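Long-range contacts in prophenoloxidase b (PDB 3WKY), which probably oxidises monophenols and o-diphenols once activated, as a type 3 copper prophenoloxidase of crustacean hemolymph: residues A[417-422]-A[593-598]; A[500-505]-A[530-535]. All blocks are in the same frame, centred on the assembly; numbering follows the deposited sequence.

Both contacts reach the same sheet of the Ig-like domain. Strand 588-598 of contact 1 and strand 501-509 of contact 2 lie side by side in it, and T597 O meets K502 N at 2.9 Å. Contact 2 is the more regular of the two: an antiparallel strand pair held by backbone hydrogen bonds, with the L503, I505 and D531 face mostly buried and the K502, V532 and E534 face more open. Contact 1 is smaller and lies near the surface. It joins the end of a short helix and the loop after it to the end of a strand, through one carboxylate, two waters and the packing of M595 on L419, beside an N-linked sugar. The centres of contacts 1 and 2 are about 10 Å apart.

Contact 1. Residues A[417-422]-A[593-598]; sequences RQLSGN and FVMATD. With NAG (2-acetamido-2-deoxy-beta-D-glucopyranose), chain E.
The D598 carboxylate meets the G421-N422 backbone, and the R417 guanidinium meets the sugar on N422. In one of the two R417 conformers, NAG O3 sits at the edge of the guanidinium, near its plane, 2.7 Å from R417 NH1 in a weak hydrogen bond. This conformer reaches it with CG anti to the backbone N (chi1 -175°) and a bend at chi2. N422 N gives its hydrogen to the syn lone pair of D598 OD1 at 2.9 Å, nearly straight at 170°. D598 OD2 lies 3.3 Å from G421 CA; G421, without a side chain, passes close to strand 593-598.

Two waters bridge the segments. With R417 in the same conformer, water 1 would accept from R417 NH2 and donate to D598 OD2, linking opposite charges that do not touch. Water 2 donates to S420 O at 2.6 Å and accepts from D598 N. Replacing D598 by an alanine would probably leave N422 N without its acceptor and water 1 without its link to the strand, setting the glycosylated turn freer to move.

Deeper in, M595 reaches across with its extended chain. Its CE lies 3.5 Å from L419 O and 4.3 Å from L419 CD2. N654 ND2 hydrogen-bonds to L419 O and A596 O, while F685 of the second subunit packs on R417. K499 NZ hydrogen-bonds to the sugar. N422 ND2 is covalently bonded to NAG C1 (1.4 Å): an N-glycosylation site on a turn held against the end of an Ig-like domain strand.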
loop_
_atom_site.group_PDB
_atom_site.type_symbol
_atom_site.label_atom_id
_atom_site.label_comp_id
_atom_site.label_asym_id
_atom_site.label_seq_id
_atom_site.Cartn_x
_atom_site.Cartn_y
_atom_site.Cartn_z
ATOM N N ARG A 417 22.398 -37.799 -33.049
ATOM C CA ARG A 417 22.374 -39.232 -32.780
ATOM C C ARG A 417 21.232 -39.602 -31.835
ATOM O O ARG A 417 20.606 -40.651 -31.984
ATOM C CB ARG A 417 23.711 -39.689 -32.192
ATOM C CG ARG A 417 23.824 -41.193 -31.998
ATOM C CD ARG A 417 23.743 -41.924 -33.338
ATOM N NE ARG A 417 23.698 -43.376 -33.177
ATOM C CZ ARG A 417 22.578 -44.096 -33.158
ATOM N NH1 ARG A 417 22.640 -45.410 -33.003
ATOM N NH2 ARG A 417 21.396 -43.503 -33.288
ATOM N N GLN A 418 20.958 -38.739 -30.852
ATOM C CA GLN A 418 19.878 -39.015 -29.909
ATOM C C GLN A 418 18.494 -38.924 -30.548
ATOM O O GLN A 418 17.513 -39.398 -29.966
ATOM C CB GLN A 418 19.951 -38.074 -28.683
ATOM C CG GLN A 418 21.071 -38.412 -27.707
ATOM C CD GLN A 418 21.114 -37.436 -26.549
ATOM O OE1 GLN A 418 21.073 -36.226 -26.757
ATOM N NE2 GLN A 418 21.202 -37.954 -25.335
ATOM N N LEU A 419 18.410 -38.319 -31.735
ATOM C CA LEU A 419 17.119 -38.130 -32.403
ATOM C C LEU A 419 16.999 -38.959 -33.687
ATOM O O LEU A 419 15.927 -39.044 -34.272
ATOM C CB LEU A 419 16.894 -36.662 -32.770
ATOM C CG LEU A 419 16.772 -35.695 -31.590
ATOM C CD1 LEU A 419 16.680 -34.266 -32.114
ATOM C CD2 LEU A 419 15.544 -36.048 -30.764
ATOM N N SER A 420 18.111 -39.540 -34.111
ATOM C CA SER A 420 18.132 -40.268 -35.382
ATOM C C SER A 420 17.409 -41.611 -35.271
ATOM O O SER A 420 17.265 -42.176 -34.191
ATOM C CB SER A 420 19.568 -40.475 -35.861
ATOM O OG SER A 420 20.277 -41.316 -34.970
ATOM N N GLY A 421 16.929 -42.110 -36.409
ATOM C CA GLY A 421 16.204 -43.373 -36.425
ATOM C C GLY A 421 16.273 -44.031 -37.795
ATOM O O GLY A 421 16.451 -43.345 -38.800
ATOM N N ASN A 422 16.113 -45.352 -37.835
ATOM C CA ASN A 422 16.184 -46.088 -39.100
ATOM C C ASN A 422 14.881 -46.023 -39.899
ATOM O O ASN A 422 14.876 -46.242 -41.114
ATOM C CB ASN A 422 16.561 -47.554 -38.839
ATOM C CG ASN A 422 18.024 -47.729 -38.465
ATOM O OD1 ASN A 422 18.915 -47.427 -39.255
ATOM N ND2 ASN A 422 18.275 -48.226 -37.263
ATOM N N PHE A 593 1.978 -34.521 -33.451
ATOM C CA PHE A 593 3.385 -34.845 -33.699
ATOM C C PHE A 593 3.582 -36.354 -33.640
ATOM O O PHE A 593 3.099 -37.008 -32.709
ATOM C CB PHE A 593 4.254 -34.162 -32.625
ATOM C CG PHE A 593 5.710 -34.631 -32.581
ATOM C CD1 PHE A 593 6.078 -35.784 -31.876
ATOM C CD2 PHE A 593 6.706 -33.878 -33.173
ATOM C CE1 PHE A 593 7.403 -36.194 -31.808
ATOM C CE2 PHE A 593 8.043 -34.278 -33.115
ATOM C CZ PHE A 593 8.392 -35.437 -32.423
ATOM N N VAL A 594 4.300 -36.906 -34.619
ATOM C CA VAL A 594 4.552 -38.348 -34.674
ATOM C C VAL A 594 6.044 -38.614 -34.840
ATOM O O VAL A 594 6.669 -38.089 -35.766
ATOM C CB VAL A 594 3.809 -39.003 -35.874
ATOM C CG1 VAL A 594 4.079 -40.519 -35.919
ATOM C CG2 VAL A 594 2.319 -38.709 -35.811
ATOM N N MET A 595 6.616 -39.431 -33.957
ATOM C CA MET A 595 8.007 -39.839 -34.112
ATOM C C MET A 595 8.177 -41.356 -34.054
ATOM O O MET A 595 7.622 -42.026 -33.177
ATOM C CB MET A 595 8.888 -39.185 -33.050
ATOM C CG MET A 595 10.364 -39.528 -33.169
ATOM S SD MET A 595 11.304 -38.746 -31.833
ATOM C CE MET A 595 13.002 -39.100 -32.305
ATOM N N ALA A 596 8.932 -41.900 -35.004
ATOM C CA ALA A 596 9.287 -43.320 -34.972
ATOM C C ALA A 596 10.698 -43.435 -34.412
ATOM O O ALA A 596 11.658 -42.914 -34.990
ATOM C CB ALA A 596 9.211 -43.933 -36.378
ATOM N N THR A 597 10.831 -44.114 -33.280
ATOM C CA THR A 597 12.144 -44.220 -32.666
ATOM C C THR A 597 12.615 -45.668 -32.629
ATOM O O THR A 597 11.821 -46.601 -32.540
ATOM C CB THR A 597 12.147 -43.609 -31.252
ATOM O OG1 THR A 597 13.484 -43.551 -30.744
ATOM C CG2 THR A 597 11.314 -44.443 -30.348
ATOM N N ASP A 598 13.928 -45.848 -32.760
ATOM C CA ASP A 598 14.505 -47.187 -32.739
ATOM C C ASP A 598 14.380 -47.757 -31.333
ATOM O O ASP A 598 14.513 -47.025 -30.346
ATOM C CB ASP A 598 15.980 -47.153 -33.141
ATOM C CG ASP A 598 16.206 -46.554 -34.521
ATOM O OD1 ASP A 598 15.317 -46.682 -35.398
ATOM O OD2 ASP A 598 17.287 -45.953 -34.720
HETATM C C1 NAG E . 19.683 -48.521 -37.136
HETATM C C2 NAG E . 20.416 -47.563 -36.179
HETATM C C3 NAG E . 21.557 -48.167 -35.351
HETATM C C4 NAG E . 21.515 -49.683 -35.211
HETATM C C5 NAG E . 21.163 -50.294 -36.550
HETATM C C6 NAG E . 21.243 -51.817 -36.492
HETATM C C7 NAG E . 20.365 -45.299 -37.146
HETATM C C8 NAG E . 20.391 -44.757 -38.545
HETATM N N2 NAG E . 20.984 -46.464 -36.948
HETATM O O3 NAG E . 21.528 -47.598 -34.060
HETATM O O4 NAG E . 22.770 -50.168 -34.788
HETATM O O5 NAG E . 19.849 -49.895 -36.841
HETATM O O6 NAG E . 20.434 -52.287 -35.435
HETATM O O7 NAG E . 19.796 -44.663 -36.259
HETATM O O HOH W 1 18.989 -44.862 -32.528
HETATM O O HOH W 2 15.428 -43.352 -32.826
#

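Contact 2. Residues A[500-505]-A[530-535]; sequences RMKLRI and VDVFET
L503 and F533 lie side by side and point the same way, with L503 CD1 3.6 Å from F533 CZ. This is the tight face of the antiparallel pair 501-505 and 531-534. F533 CG sits between its backbone N and carbonyl carbon (chi1 69°), which brings the ring beside L503. The T535 side chain crosses that of L503 at about a right angle, its CG2 near L503 CD1. I505 CG2 rests on V530 CB at 3.7 Å.

L503 and F533 form a hydrogen-bonded pair: L503 N to F533 O is 2.9 Å and F533 N to L503 O is 3.1 Å. T535 N reaches M501 O almost straight, at 174°. At the other end V530 and D531 both face I505, a classic beta bulge. I505 O takes V530 N at 2.9 Å and D531 N more weakly.

The other face is looser. K502 CD lies 3.8 Å from V532 CG1 and over one face of the R504 guanidinium, toward its rim; R504 salt-bridges D628. At the exposed end, one of two E534 conformers brings OE2 to the R500 guanidinium edge, in plane, but the long salt bridge (R500 NE to E534 OE2 3.9 Å) is doubtful.

Strand 588-598 flanks 501-509 on the side away from 528-534, outermost in the sheet within this chain. I545 of strand 541-548 packs on M501, L503 and F533, and Y487 of strand 485-493 touches I505 and F533.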
loop_
_atom_site.group_PDB
_atom_site.type_symbol
_atom_site.label_atom_id
_atom_site.label_comp_id
_atom_site.label_asym_id
_atom_site.label_seq_id
_atom_site.Cartn_x
_atom_site.Cartn_y
_atom_site.Cartn_z
ATOM N N ARG A 500 12.468 -52.939 -35.051
ATOM C CA ARG A 500 11.501 -52.630 -34.007
ATOM C C ARG A 500 11.463 -51.116 -33.852
ATOM O O ARG A 500 12.494 -50.447 -33.969
ATOM C CB ARG A 500 11.921 -53.229 -32.666
ATOM C CG ARG A 500 12.029 -54.740 -32.620
ATOM C CD ARG A 500 12.312 -55.220 -31.193
ATOM N NE ARG A 500 13.375 -54.452 -30.543
ATOM C CZ ARG A 500 14.671 -54.595 -30.811
ATOM N NH1 ARG A 500 15.065 -55.477 -31.723
ATOM N NH2 ARG A 500 15.577 -53.859 -30.175
ATOM N N MET A 501 10.285 -50.572 -33.592
ATOM C CA MET A 501 10.224 -49.154 -33.294
ATOM C C MET A 501 9.167 -48.829 -32.255
ATOM O O MET A 501 8.238 -49.613 -32.021
ATOM C CB MET A 501 9.971 -48.365 -34.567
ATOM C CG MET A 501 8.657 -48.669 -35.176
ATOM S SD MET A 501 7.760 -47.138 -35.310
ATOM C CE MET A 501 7.186 -47.289 -36.987
ATOM N N LYS A 502 9.340 -47.676 -31.617
ATOM C CA LYS A 502 8.330 -47.130 -30.718
ATOM C C LYS A 502 7.767 -45.861 -31.364
ATOM O O LYS A 502 8.522 -44.976 -31.767
ATOM C CB LYS A 502 8.942 -46.838 -29.349
ATOM C CG LYS A 502 8.071 -45.949 -28.456
ATOM C CD LYS A 502 8.432 -46.122 -26.982
ATOM C CE LYS A 502 7.669 -47.291 -26.382
ATOM N NZ LYS A 502 8.022 -47.522 -24.953
ATOM N N LEU A 503 6.448 -45.802 -31.518
ATOM C CA LEU A 503 5.804 -44.607 -32.041
ATOM C C LEU A 503 5.492 -43.700 -30.848
ATOM O O LEU A 503 5.022 -44.169 -29.812
ATOM C CB LEU A 503 4.527 -44.964 -32.784
ATOM C CG LEU A 503 4.773 -45.492 -34.203
ATOM C CD1 LEU A 503 3.485 -46.030 -34.803
ATOM C CD2 LEU A 503 5.341 -44.372 -35.064
ATOM N N ARG A 504 5.781 -42.412 -30.998
ATOM C CA ARG A 504 5.563 -41.452 -29.914
ATOM C C ARG A 504 4.735 -40.347 -30.510
ATOM O O ARG A 504 5.182 -39.660 -31.425
ATOM C CB ARG A 504 6.902 -40.900 -29.456
ATOM C CG ARG A 504 7.860 -41.966 -28.971
ATOM C CD ARG A 504 9.205 -41.377 -28.673
ATOM N NE ARG A 504 10.161 -42.406 -28.299
ATOM C CZ ARG A 504 10.343 -42.860 -27.066
ATOM N NH1 ARG A 504 9.646 -42.351 -26.046
ATOM N NH2 ARG A 504 11.241 -43.808 -26.848
ATOM N N ILE A 505 3.522 -40.177 -30.002
ATOM C CA ILE A 505 2.570 -39.261 -30.614
ATOM C C ILE A 505 2.088 -38.254 -29.571
ATOM O O ILE A 505 1.646 -38.658 -28.500
ATOM C CB ILE A 505 1.381 -40.036 -31.173
ATOM C CG1 ILE A 505 1.911 -41.055 -32.202
ATOM C CG2 ILE A 505 0.373 -39.091 -31.792
ATOM C CD1 ILE A 505 0.869 -41.656 -33.108
ATOM N N VAL A 530 -0.492 -38.595 -26.572
ATOM C CA VAL A 530 -1.655 -39.151 -27.251
ATOM C C VAL A 530 -1.513 -40.674 -27.230
ATOM O O VAL A 530 -2.458 -41.394 -26.889
ATOM C CB VAL A 530 -1.713 -38.689 -28.715
ATOM C CG1 VAL A 530 -2.779 -39.477 -29.509
ATOM C CG2 VAL A 530 -1.987 -37.201 -28.792
ATOM N N ASP A 531 -0.311 -41.144 -27.562
ATOM C CA ASP A 531 -0.043 -42.579 -27.669
ATOM C C ASP A 531 1.455 -42.806 -27.819
ATOM O O ASP A 531 2.093 -42.242 -28.718
ATOM C CB ASP A 531 -0.789 -43.148 -28.888
ATOM C CG ASP A 531 -1.132 -44.635 -28.747
ATOM O OD1 ASP A 531 -0.867 -45.240 -27.686
ATOM O OD2 ASP A 531 -1.703 -45.193 -29.713
ATOM N N VAL A 532 2.019 -43.614 -26.928
ATOM C CA VAL A 532 3.433 -43.969 -26.988
ATOM C C VAL A 532 3.501 -45.469 -26.769
ATOM O O VAL A 532 3.120 -45.952 -25.708
ATOM C CB VAL A 532 4.256 -43.241 -25.891
ATOM C CG1 VAL A 532 5.663 -43.833 -25.784
ATOM C CG2 VAL A 532 4.315 -41.741 -26.169
ATOM N N PHE A 533 3.958 -46.217 -27.777
ATOM C CA PHE A 533 3.881 -47.671 -27.705
ATOM C C PHE A 533 4.861 -48.329 -28.678
ATOM O O PHE A 533 5.264 -47.709 -29.670
ATOM C CB PHE A 533 2.457 -48.116 -28.052
ATOM C CG PHE A 533 2.102 -47.901 -29.493
ATOM C CD1 PHE A 533 1.665 -46.659 -29.937
ATOM C CD2 PHE A 533 2.229 -48.934 -30.415
ATOM C CE1 PHE A 533 1.353 -46.449 -31.266
ATOM C CE2 PHE A 533 1.920 -48.730 -31.743
ATOM C CZ PHE A 533 1.484 -47.488 -32.172
ATOM N N GLU A 534 5.238 -49.579 -28.404
ATOM C CA GLU A 534 6.087 -50.319 -29.340
ATOM C C GLU A 534 5.249 -51.084 -30.362
ATOM O O GLU A 534 4.211 -51.654 -30.040
ATOM C CB GLU A 534 7.051 -51.274 -28.622
ATOM C CG GLU A 534 8.011 -51.986 -29.587
ATOM C CD GLU A 534 9.056 -52.839 -28.892
ATOM O OE1 GLU A 534 9.270 -52.656 -27.674
ATOM O OE2 GLU A 534 9.665 -53.696 -29.574
ATOM N N THR A 535 5.704 -51.077 -31.607
ATOM C CA THR A 535 5.011 -51.779 -32.682
ATOM C C THR A 535 5.537 -53.201 -32.810
ATOM O O THR A 535 6.538 -53.568 -32.182
ATOM C CB THR A 535 5.266 -51.100 -34.026
ATOM O OG1 THR A 535 6.655 -51.229 -34.355
ATOM C CG2 THR A 535 4.884 -49.625 -33.968
#